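Local atomic coordinates of PROTEIN (hypothetical protein EF0366) (Enterococcus faecalis, PDB entry 1VPY), a protein that is of unknown function but belongs to the DUF72 family and folds as a TIM-type alpha/beta barrel. Residues K76-I81 / Q88-S93; V119-T124 / A133-I138; V189-Y194 / A235-A240. One frame throughout, in Å; residues are numbered along the deposited sequence.

Contact 1: K76-I81 / Q88-S93; sequences KVYSGI and QTYYAS
Tyr78, whose ring meets both Tyr90 and Tyr91, also supplies the shortest polar bond within these two segments: its carbonyl O accepts a hydrogen bond from the backbone N of Ile81, 2.7 Å away. That bond spans three residues and closes a turn, Ser79 to Ile81 having helical backbone angles without the regular bonds of a helix. Tyr78 sits at the start of this turn with CG anti to the backbone N (chi1 -179°), and the extended side chain carries its ring over to 88-93.

The evidence for an aromatic pair is geometric. The rings of Tyr78 and Tyr91 have centroids 5.7 Å apart and planes at 79°, an offset edge-to-face stack in which Tyr91 presents its edge to the face of Tyr78. The closest approach is between Tyr78 CE2 and Tyr91 CE2, 3.9 Å; Tyr78 CZ lies 4.1 Å from the same Tyr91 CE2, and Tyr91 CD2 is 4.2 Å from Tyr78 CE2, so the CD2-CE2 edge of Tyr91 does the touching. Tyr90 joins in differently. Its side chain crosses that of Tyr78 at about a right angle, and its CD2 comes within 3.7 Å of Tyr78 OH, a contact of the phenol oxygen with a ring carbon. The opposite face of the Tyr78 ring, away from Tyr91, has Ser79 OG 4.0 Å above its plane, toward the rim; that hydroxyl is hydrogen-bonded to the carbonyl of Tyr51.

The contact is graded in burial: Tyr78 is buried, whereas Tyr90 lies at the exposed margin. Both segments belong to the long loop joining strand 72-76 of the barrel to helix 94-104, with Ser93 at the N-cap position of that helix. From the helix, Met97 packs on Tyr78 and Ala100 on Tyr91, while Ile54 touches the side chains of both Tyr78 and Tyr91.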
loop_
_atom_site.group_PDB
_atom_site.type_symbol
_atom_site.label_atom_id
_atom_site.label_comp_id
_atom_site.label_asym_id
_atom_site.label_seq_id
_atom_site.Cartn_x
_atom_site.Cartn_y
_atom_site.Cartn_z
ATOM N N LYS A 76 1.292 5.738 3.785
ATOM C CA LYS A 76 -0.157 5.819 3.699
ATOM C C LYS A 76 -0.596 7.278 3.830
ATOM O O LYS A 76 -0.232 7.952 4.791
ATOM C CB LYS A 76 -0.810 4.948 4.768
ATOM C CG LYS A 76 -2.287 4.678 4.504
ATOM C CD LYS A 76 -2.837 3.598 5.410
ATOM C CE LYS A 76 -4.289 3.338 5.052
ATOM N NZ LYS A 76 -5.002 2.585 6.098
ATOM N N VAL A 77 -1.358 7.765 2.855
ATOM C CA VAL A 77 -1.826 9.162 2.842
ATOM C C VAL A 77 -2.828 9.479 3.958
ATOM O O VAL A 77 -3.483 8.578 4.501
ATOM C CB VAL A 77 -2.444 9.561 1.466
ATOM C CG1 VAL A 77 -1.462 9.297 0.338
ATOM C CG2 VAL A 77 -3.750 8.831 1.222
ATOM N N TYR A 78 -2.933 10.763 4.290
ATOM C CA TYR A 78 -3.866 11.247 5.304
ATOM C C TYR A 78 -5.303 10.764 5.039
ATOM O O TYR A 78 -5.777 10.798 3.903
ATOM C CB TYR A 78 -3.804 12.785 5.391
ATOM C CG TYR A 78 -4.718 13.394 6.438
ATOM C CD1 TYR A 78 -4.539 13.121 7.796
ATOM C CD2 TYR A 78 -5.765 14.245 6.071
ATOM C CE1 TYR A 78 -5.384 13.674 8.763
ATOM C CE2 TYR A 78 -6.610 14.802 7.026
ATOM C CZ TYR A 78 -6.414 14.513 8.369
ATOM O OH TYR A 78 -7.246 15.063 9.323
ATOM N N SER A 79 -5.977 10.313 6.095
ATOM C CA SER A 79 -7.331 9.752 5.992
ATOM C C SER A 79 -8.293 10.604 5.161
ATOM O O SER A 79 -9.130 10.071 4.430
ATOM C CB SER A 79 -7.923 9.464 7.379
ATOM O OG SER A 79 -7.893 10.611 8.211
ATOM N N GLY A 80 -8.160 11.923 5.280
ATOM C CA GLY A 80 -8.955 12.866 4.500
ATOM C C GLY A 80 -8.790 12.734 2.996
ATOM O O GLY A 80 -9.736 12.974 2.241
ATOM N N ILE A 81 -7.590 12.349 2.560
ATOM C CA ILE A 81 -7.280 12.199 1.137
ATOM C C ILE A 81 -7.990 10.987 0.528
ATOM O O ILE A 81 -8.345 10.999 -0.647
ATOM C CB ILE A 81 -5.743 12.165 0.885
ATOM C CG1 ILE A 81 -5.135 13.547 1.157
ATOM C CG2 ILE A 81 -5.419 11.736 -0.542
ATOM C CD1 ILE A 81 -3.623 13.556 1.380
ATOM N N GLN A 88 -12.187 18.282 7.424
ATOM C CA GLN A 88 -12.746 19.637 7.549
ATOM C C GLN A 88 -12.428 20.258 8.911
ATOM O O GLN A 88 -12.297 21.477 9.026
ATOM C CB GLN A 88 -14.264 19.641 7.331
ATOM C CG GLN A 88 -14.716 19.369 5.904
ATOM C CD GLN A 88 -14.910 17.888 5.601
ATOM O OE1 GLN A 88 -15.109 17.511 4.447
ATOM N NE2 GLN A 88 -14.859 17.042 6.632
ATOM N N THR A 89 -12.311 19.406 9.930
ATOM C CA THR A 89 -11.947 19.819 11.287
ATOM C C THR A 89 -10.574 20.497 11.324
ATOM O O THR A 89 -10.341 21.378 12.155
ATOM C CB THR A 89 -11.944 18.616 12.265
ATOM O OG1 THR A 89 -13.091 17.796 12.028
ATOM C CG2 THR A 89 -11.978 19.080 13.698
ATOM N N TYR A 90 -9.686 20.100 10.413
ATOM C CA TYR A 90 -8.298 20.565 10.413
ATOM C C TYR A 90 -7.884 21.353 9.168
ATOM O O TYR A 90 -6.923 22.115 9.218
ATOM C CB TYR A 90 -7.334 19.387 10.608
ATOM C CG TYR A 90 -7.536 18.614 11.891
ATOM C CD1 TYR A 90 -6.902 18.999 13.072
ATOM C CD2 TYR A 90 -8.355 17.488 11.924
ATOM C CE1 TYR A 90 -7.088 18.287 14.255
ATOM C CE2 TYR A 90 -8.546 16.769 13.097
ATOM C CZ TYR A 90 -7.911 17.172 14.256
ATOM O OH TYR A 90 -8.108 16.454 15.410
ATOM N N TYR A 91 -8.585 21.163 8.053
ATOM C CA TYR A 91 -8.211 21.834 6.805
ATOM C C TYR A 91 -9.391 22.547 6.139
ATOM O O TYR A 91 -10.484 21.986 6.030
ATOM C CB TYR A 91 -7.498 20.856 5.852
ATOM C CG TYR A 91 -6.263 20.231 6.482
ATOM C CD1 TYR A 91 -5.065 20.940 6.569
ATOM C CD2 TYR A 91 -6.305 18.947 7.024
ATOM C CE1 TYR A 91 -3.936 20.379 7.166
ATOM C CE2 TYR A 91 -5.181 18.381 7.627
ATOM C CZ TYR A 91 -4.003 19.103 7.692
ATOM O OH TYR A 91 -2.893 18.552 8.284
ATOM N N ALA A 92 -9.153 23.792 5.722
ATOM C CA ALA A 92 -10.196 24.688 5.193
ATOM C C ALA A 92 -10.776 24.253 3.843
ATOM O O ALA A 92 -11.950 24.504 3.557
ATOM C CB ALA A 92 -9.675 26.126 5.117
ATOM N N SER A 93 -9.942 23.616 3.020
ATOM C CA SER A 93 -10.355 23.065 1.728
ATOM C C SER A 93 -9.430 21.919 1.330
ATOM O O SER A 93 -8.372 21.727 1.939
ATOM C CB SER A 93 -10.369 24.150 0.640
ATOM O OG SER A 93 -9.077 24.695 0.425
#

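Contact 2: V119-T124 / A133-I138; sequences VQFSGT and AYLQKI
Phe121, Ile138 and Val119 contribute most of the surface buried here, and they join the first two elements of a beta-alpha-beta unit of the TIM barrel: strand 114-120 and helix 129-141, which is followed by strand 147-150. The five residues that touch are all buried, and the contacts between them are apolar.

Val119 and Ile138 form the end of the contact nearest the strand. Their CA atoms, the nearest such pair across the segments, are 8.9 Å apart, and both CB atoms point into the interface. Even so, the methyls meet loosely, Val119 CG1 lying 4.4 Å from Ile138 CD1. Val119 is also flanked by Ile147 and Ile149 of the next strand, which places it in the layer between the barrel and its surrounding helices.

Phe121, just past the end of the strand, has the largest buried area. Its CG stands beside the backbone N and anti to the carbonyl carbon (chi1 -65°), and the ring reaches toward the helix between two successive residues. On one side, Tyr134 CE2 lies in the plane of the Phe121 ring, at its edge, 4.0 Å from CE1. The two side chains run obliquely to each other, and the same Phe121 atom approaches the tyrosine ring at a slant. Phe125 stacks on Phe121, adding a second aromatic neighbour.

Leu135 occupies the other side of the phenylalanine. Although its CB is not directed at the strand segment, the leucine branch reaches it, and beyond Leu135 lie Phe168 and Met169 of helix 162-171. The methyl CD2 of Leu135 lies obliquely beside the CE2-CZ bond of Phe121, 3.6 Å from CE2 and 3.7 Å from CZ.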
loop_
_atom_site.group_PDB
_atom_site.type_symbol
_atom_site.label_atom_id
_atom_site.label_comp_id
_atom_site.label_asym_id
_atom_site.label_seq_id
_atom_site.Cartn_x
_atom_site.Cartn_y
_atom_site.Cartn_z
ATOM N N VAL A 119 -2.961 5.169 -1.180
ATOM C CA VAL A 119 -4.283 5.754 -1.001
ATOM C C VAL A 119 -5.251 4.577 -0.935
ATOM O O VAL A 119 -5.543 3.935 -1.948
ATOM C CB VAL A 119 -4.648 6.721 -2.152
ATOM C CG1 VAL A 119 -5.957 7.434 -1.867
ATOM C CG2 VAL A 119 -3.535 7.741 -2.383
ATOM N N GLN A 120 -5.726 4.292 0.276
ATOM C CA GLN A 120 -6.532 3.111 0.548
ATOM C C GLN A 120 -7.977 3.508 0.891
ATOM O O GLN A 120 -8.213 4.173 1.903
ATOM C CB GLN A 120 -5.866 2.318 1.680
ATOM C CG GLN A 120 -6.578 1.043 2.101
ATOM C CD GLN A 120 -7.585 1.289 3.196
ATOM O OE1 GLN A 120 -7.239 1.750 4.289
ATOM N NE2 GLN A 120 -8.843 0.992 2.911
ATOM N N PHE A 121 -8.931 3.100 0.051
ATOM C CA PHE A 121 -10.340 3.511 0.193
ATOM C C PHE A 121 -11.202 2.520 0.964
ATOM O O PHE A 121 -10.850 1.359 1.117
ATOM C CB PHE A 121 -10.973 3.775 -1.177
ATOM C CG PHE A 121 -10.372 4.939 -1.901
ATOM C CD1 PHE A 121 -10.834 6.228 -1.670
ATOM C CD2 PHE A 121 -9.332 4.752 -2.799
ATOM C CE1 PHE A 121 -10.275 7.316 -2.333
ATOM C CE2 PHE A 121 -8.767 5.831 -3.467
ATOM C CZ PHE A 121 -9.246 7.118 -3.234
ATOM N N SER A 122 -12.349 2.988 1.432
ATOM C CA SER A 122 -13.266 2.150 2.200
ATOM C C SER A 122 -14.144 1.262 1.331
ATOM O O SER A 122 -14.180 1.397 0.101
ATOM C CB SER A 122 -14.144 3.024 3.080
ATOM O OG SER A 122 -13.336 3.723 3.999
ATOM N N GLY A 123 -14.859 0.357 1.992
ATOM C CA GLY A 123 -15.807 -0.526 1.330
ATOM C C GLY A 123 -16.950 0.223 0.678
ATOM O O GLY A 123 -17.599 -0.304 -0.221
ATOM N N THR A 124 -17.181 1.459 1.123
ATOM C CA THR A 124 -18.277 2.299 0.619
ATOM C C THR A 124 -17.876 3.094 -0.632
ATOM O O THR A 124 -18.736 3.646 -1.328
ATOM C CB THR A 124 -18.775 3.283 1.698
ATOM O OG1 THR A 124 -17.759 4.260 1.959
ATOM C CG2 THR A 124 -19.121 2.546 2.989
ATOM N N ALA A 133 -13.977 10.295 -11.052
ATOM C CA ALA A 133 -13.554 11.690 -11.199
ATOM C C ALA A 133 -12.804 12.222 -9.971
ATOM O O ALA A 133 -12.136 13.256 -10.052
ATOM C CB ALA A 133 -14.749 12.583 -11.525
ATOM N N TYR A 134 -12.927 11.524 -8.841
ATOM C CA TYR A 134 -12.118 11.827 -7.663
ATOM C C TYR A 134 -10.732 11.202 -7.774
ATOM O O TYR A 134 -9.753 11.781 -7.303
ATOM C CB TYR A 134 -12.798 11.372 -6.365
ATOM C CG TYR A 134 -12.013 11.739 -5.119
ATOM C CD1 TYR A 134 -12.116 13.012 -4.559
ATOM C CD2 TYR A 134 -11.157 10.819 -4.512
ATOM C CE1 TYR A 134 -11.392 13.362 -3.428
ATOM C CE2 TYR A 134 -10.427 11.158 -3.376
ATOM C CZ TYR A 134 -10.551 12.433 -2.845
ATOM O OH TYR A 134 -9.841 12.785 -1.729
ATOM N N LEU A 135 -10.654 10.018 -8.383
ATOM C CA LEU A 135 -9.365 9.363 -8.623
ATOM C C LEU A 135 -8.518 10.177 -9.598
ATOM O O LEU A 135 -7.290 10.186 -9.509
ATOM C CB LEU A 135 -9.550 7.933 -9.140
ATOM C CG LEU A 135 -10.116 6.868 -8.193
ATOM C CD1 LEU A 135 -10.142 5.507 -8.868
ATOM C CD2 LEU A 135 -9.334 6.792 -6.900
ATOM N N GLN A 136 -9.187 10.870 -10.516
ATOM C CA GLN A 136 -8.513 11.784 -11.425
ATOM C C GLN A 136 -7.969 12.988 -10.666
ATOM O O GLN A 136 -6.860 13.443 -10.946
ATOM C CB GLN A 136 -9.440 12.206 -12.568
ATOM C CG GLN A 136 -9.764 11.054 -13.512
ATOM C CD GLN A 136 -10.709 11.432 -14.629
ATOM O OE1 GLN A 136 -11.623 12.237 -14.449
ATOM N NE2 GLN A 136 -10.503 10.833 -15.795
ATOM N N LYS A 137 -8.737 13.479 -9.693
ATOM C CA LYS A 137 -8.271 14.551 -8.801
ATOM C C LYS A 137 -7.034 14.125 -8.001
ATOM O O LYS A 137 -6.120 14.930 -7.798
ATOM C CB LYS A 137 -9.383 15.031 -7.854
ATOM C CG LYS A 137 -10.516 15.819 -8.533
ATOM C CD LYS A 137 -11.279 16.706 -7.544
ATOM C CE LYS A 137 -12.279 15.919 -6.698
ATOM N NZ LYS A 137 -12.670 16.677 -5.470
ATOM N N ILE A 138 -7.012 12.865 -7.557
ATOM C CA ILE A 138 -5.853 12.299 -6.864
ATOM C C ILE A 138 -4.612 12.376 -7.751
ATOM O O ILE A 138 -3.550 12.816 -7.303
ATOM C CB ILE A 138 -6.084 10.817 -6.446
ATOM C CG1 ILE A 138 -7.192 10.696 -5.392
ATOM C CG2 ILE A 138 -4.782 10.177 -5.945
ATOM C CD1 ILE A 138 -6.811 11.186 -4.009
#

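Contact 3: V189-Y194 / A235-A240; sequences VPFYPY and ADLSEA
Phe191 carries the contact by packing its ring against Leu237 and Ala240, one helical turn apart on helix 231-245. Two kinds of apolar approach can be told apart. The first is methyl to ring edge: Ala240 CB lies near the ring plane, 3.7 Å from Phe191 CE2 and likewise 3.7 Å from CZ, so the methyl sits outside the ring, facing the CE2-CZ bond. The second is oblique: Leu237 CD2 comes to 4.0 Å from Phe191 CE1 on the other side of CZ, through a branch that reaches the ring although the CB does not aim at it. With CG anti to the backbone N (chi1 177°), the ring of Phe191 extends from the loop to the helix.

In this TIM barrel, segment 189-194 belongs to the connection between strands 175-180 and 201-205, which contains no regular helix. Phe191 also packs on Ile178 and Asp180 of the first strand and on Phe203 and Phe205 of the second. Leu237 shares Asp180 and Phe205 with it, so that loop, strands and helix close on one cluster.

Polar bonding here is internal to the helix: Glu239 N donates to Ala235 O at 3.2 Å, and Ala240 N to Asp236 O in a weaker bond of 3.3 Å.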
loop_
_atom_site.group_PDB
_atom_site.type_symbol
_atom_site.label_atom_id
_atom_site.label_comp_id
_atom_site.label_asym_id
_atom_site.label_seq_id
_atom_site.Cartn_x
_atom_site.Cartn_y
_atom_site.Cartn_z
ATOM N N VAL A 189 -14.044 -8.789 -2.227
ATOM C CA VAL A 189 -12.872 -8.198 -2.875
ATOM C C VAL A 189 -11.867 -9.298 -3.225
ATOM O O VAL A 189 -11.332 -9.946 -2.326
ATOM C CB VAL A 189 -12.176 -7.167 -1.959
ATOM C CG1 VAL A 189 -10.934 -6.592 -2.641
ATOM C CG2 VAL A 189 -13.139 -6.067 -1.562
ATOM N N PRO A 190 -11.586 -9.498 -4.524
ATOM C CA PRO A 190 -10.771 -10.658 -4.876
ATOM C C PRO A 190 -9.261 -10.405 -4.766
ATOM O O PRO A 190 -8.829 -9.274 -4.546
ATOM C CB PRO A 190 -11.177 -10.949 -6.326
ATOM C CG PRO A 190 -11.825 -9.685 -6.840
ATOM C CD PRO A 190 -11.938 -8.699 -5.710
ATOM N N PHE A 191 -8.482 -11.475 -4.882
ATOM C CA PHE A 191 -7.030 -11.388 -4.994
ATOM C C PHE A 191 -6.717 -11.394 -6.487
ATOM O O PHE A 191 -6.735 -12.446 -7.127
ATOM C CB PHE A 191 -6.393 -12.581 -4.284
ATOM C CG PHE A 191 -4.893 -12.639 -4.398
ATOM C CD1 PHE A 191 -4.086 -11.873 -3.558
ATOM C CD2 PHE A 191 -4.284 -13.480 -5.324
ATOM C CE1 PHE A 191 -2.707 -11.928 -3.649
ATOM C CE2 PHE A 191 -2.903 -13.545 -5.420
ATOM C CZ PHE A 191 -2.110 -12.765 -4.577
ATOM N N TYR A 192 -6.451 -10.212 -7.040
ATOM C CA TYR A 192 -6.418 -10.016 -8.496
ATOM C C TYR A 192 -5.032 -9.611 -9.008
ATOM O O TYR A 192 -4.778 -8.424 -9.227
ATOM C CB TYR A 192 -7.447 -8.955 -8.882
ATOM C CG TYR A 192 -8.011 -9.089 -10.275
ATOM C CD1 TYR A 192 -9.075 -9.958 -10.535
ATOM C CD2 TYR A 192 -7.501 -8.336 -11.329
ATOM C CE1 TYR A 192 -9.611 -10.080 -11.816
ATOM C CE2 TYR A 192 -8.024 -8.453 -12.617
ATOM C CZ TYR A 192 -9.081 -9.323 -12.853
ATOM O OH TYR A 192 -9.608 -9.444 -14.124
ATOM N N PRO A 193 -4.144 -10.600 -9.232
ATOM C CA PRO A 193 -2.747 -10.299 -9.557
ATOM C C PRO A 193 -2.591 -9.812 -10.998
ATOM O O PRO A 193 -2.600 -10.614 -11.936
ATOM C CB PRO A 193 -2.028 -11.640 -9.333
ATOM C CG PRO A 193 -3.067 -12.679 -9.553
ATOM C CD PRO A 193 -4.417 -12.053 -9.234
ATOM N N TYR A 194 -2.448 -8.497 -11.153
ATOM C CA TYR A 194 -2.380 -7.848 -12.460
ATOM C C TYR A 194 -1.534 -6.597 -12.311
ATOM O O TYR A 194 -1.714 -5.848 -11.344
ATOM C CB TYR A 194 -3.789 -7.460 -12.938
ATOM C CG TYR A 194 -3.822 -6.854 -14.330
ATOM C CD1 TYR A 194 -3.549 -5.496 -14.536
ATOM C CD2 TYR A 194 -4.122 -7.640 -15.445
ATOM C CE1 TYR A 194 -3.570 -4.943 -15.815
ATOM C CE2 TYR A 194 -4.149 -7.094 -16.723
ATOM C CZ TYR A 194 -3.871 -5.749 -16.900
ATOM O OH TYR A 194 -3.897 -5.216 -18.164
ATOM N N ALA A 235 2.912 -20.309 0.486
ATOM C CA ALA A 235 3.318 -20.921 -0.773
ATOM C C ALA A 235 2.501 -20.391 -1.949
ATOM O O ALA A 235 3.067 -20.081 -3.000
ATOM C CB ALA A 235 3.218 -22.440 -0.693
ATOM N N ASP A 236 1.181 -20.295 -1.772
ATOM C CA ASP A 236 0.289 -19.777 -2.809
ATOM C C ASP A 236 0.648 -18.334 -3.117
ATOM O O ASP A 236 0.858 -17.978 -4.280
ATOM C CB ASP A 236 -1.177 -19.861 -2.377
ATOM C CG ASP A 236 -1.685 -21.299 -2.248
ATOM O OD1 ASP A 236 -1.326 -22.162 -3.077
ATOM O OD2 ASP A 236 -2.465 -21.562 -1.306
ATOM N N LEU A 237 0.752 -17.516 -2.070
ATOM C CA LEU A 237 1.029 -16.084 -2.211
ATOM C C LEU A 237 2.410 -15.804 -2.787
ATOM O O LEU A 237 2.614 -14.782 -3.444
ATOM C CB LEU A 237 0.879 -15.363 -0.871
ATOM C CG LEU A 237 -0.473 -15.406 -0.170
ATOM C CD1 LEU A 237 -0.327 -15.009 1.288
ATOM C CD2 LEU A 237 -1.500 -14.537 -0.868
ATOM N N SER A 238 3.360 -16.698 -2.536
ATOM C CA SER A 238 4.689 -16.563 -3.111
ATOM C C SER A 238 4.684 -16.791 -4.628
ATOM O O SER A 238 5.360 -16.061 -5.363
ATOM C CB SER A 238 5.661 -17.514 -2.425
ATOM O OG SER A 238 5.818 -17.145 -1.066
ATOM N N GLU A 239 3.925 -17.796 -5.086
ATOM C CA GLU A 239 3.756 -18.064 -6.522
ATOM C C GLU A 239 3.299 -16.803 -7.242
ATOM O O GLU A 239 3.837 -16.457 -8.293
ATOM C CB GLU A 239 2.727 -19.174 -6.783
ATOM C CG GLU A 239 3.258 -20.600 -6.835
ATOM C CD GLU A 239 2.230 -21.571 -7.424
ATOM O OE1 GLU A 239 2.118 -21.628 -8.671
ATOM O OE2 GLU A 239 1.537 -22.280 -6.650
ATOM N N ALA A 240 2.306 -16.127 -6.663
ATOM C CA ALA A 240 1.709 -14.932 -7.256
ATOM C C ALA A 240 2.673 -13.749 -7.243
ATOM O O ALA A 240 2.753 -12.992 -8.219
ATOM C CB ALA A 240 0.412 -14.580 -6.552
#

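Overall arrangement
Contacts 1 and 2 adjoin, with centres 13 Å apart. Tyr134 OH and Ile81 O, 2.6 Å apart, probably share a hydrogen bond joining helix 129-141 to the loop after strand 72-76; Lys76 NZ and Gln120 OE1, probably bonded at 3.0 Å, and Val77 CG1 and Val119 CG2, at 3.8 Å, link the ends of strands 72-76 and 114-120. Contact 3 stands apart, its centre 32 Å from that of contact 1 and 23 Å from that of contact 2. No active site is established. An unidentified molecule, probably from the crystallisation liquor but possibly marking a pocket, lies about 4 Å from the Tyr134 side chain; those of Ile138 and Leu237 are about 11 Å from a zinc ion.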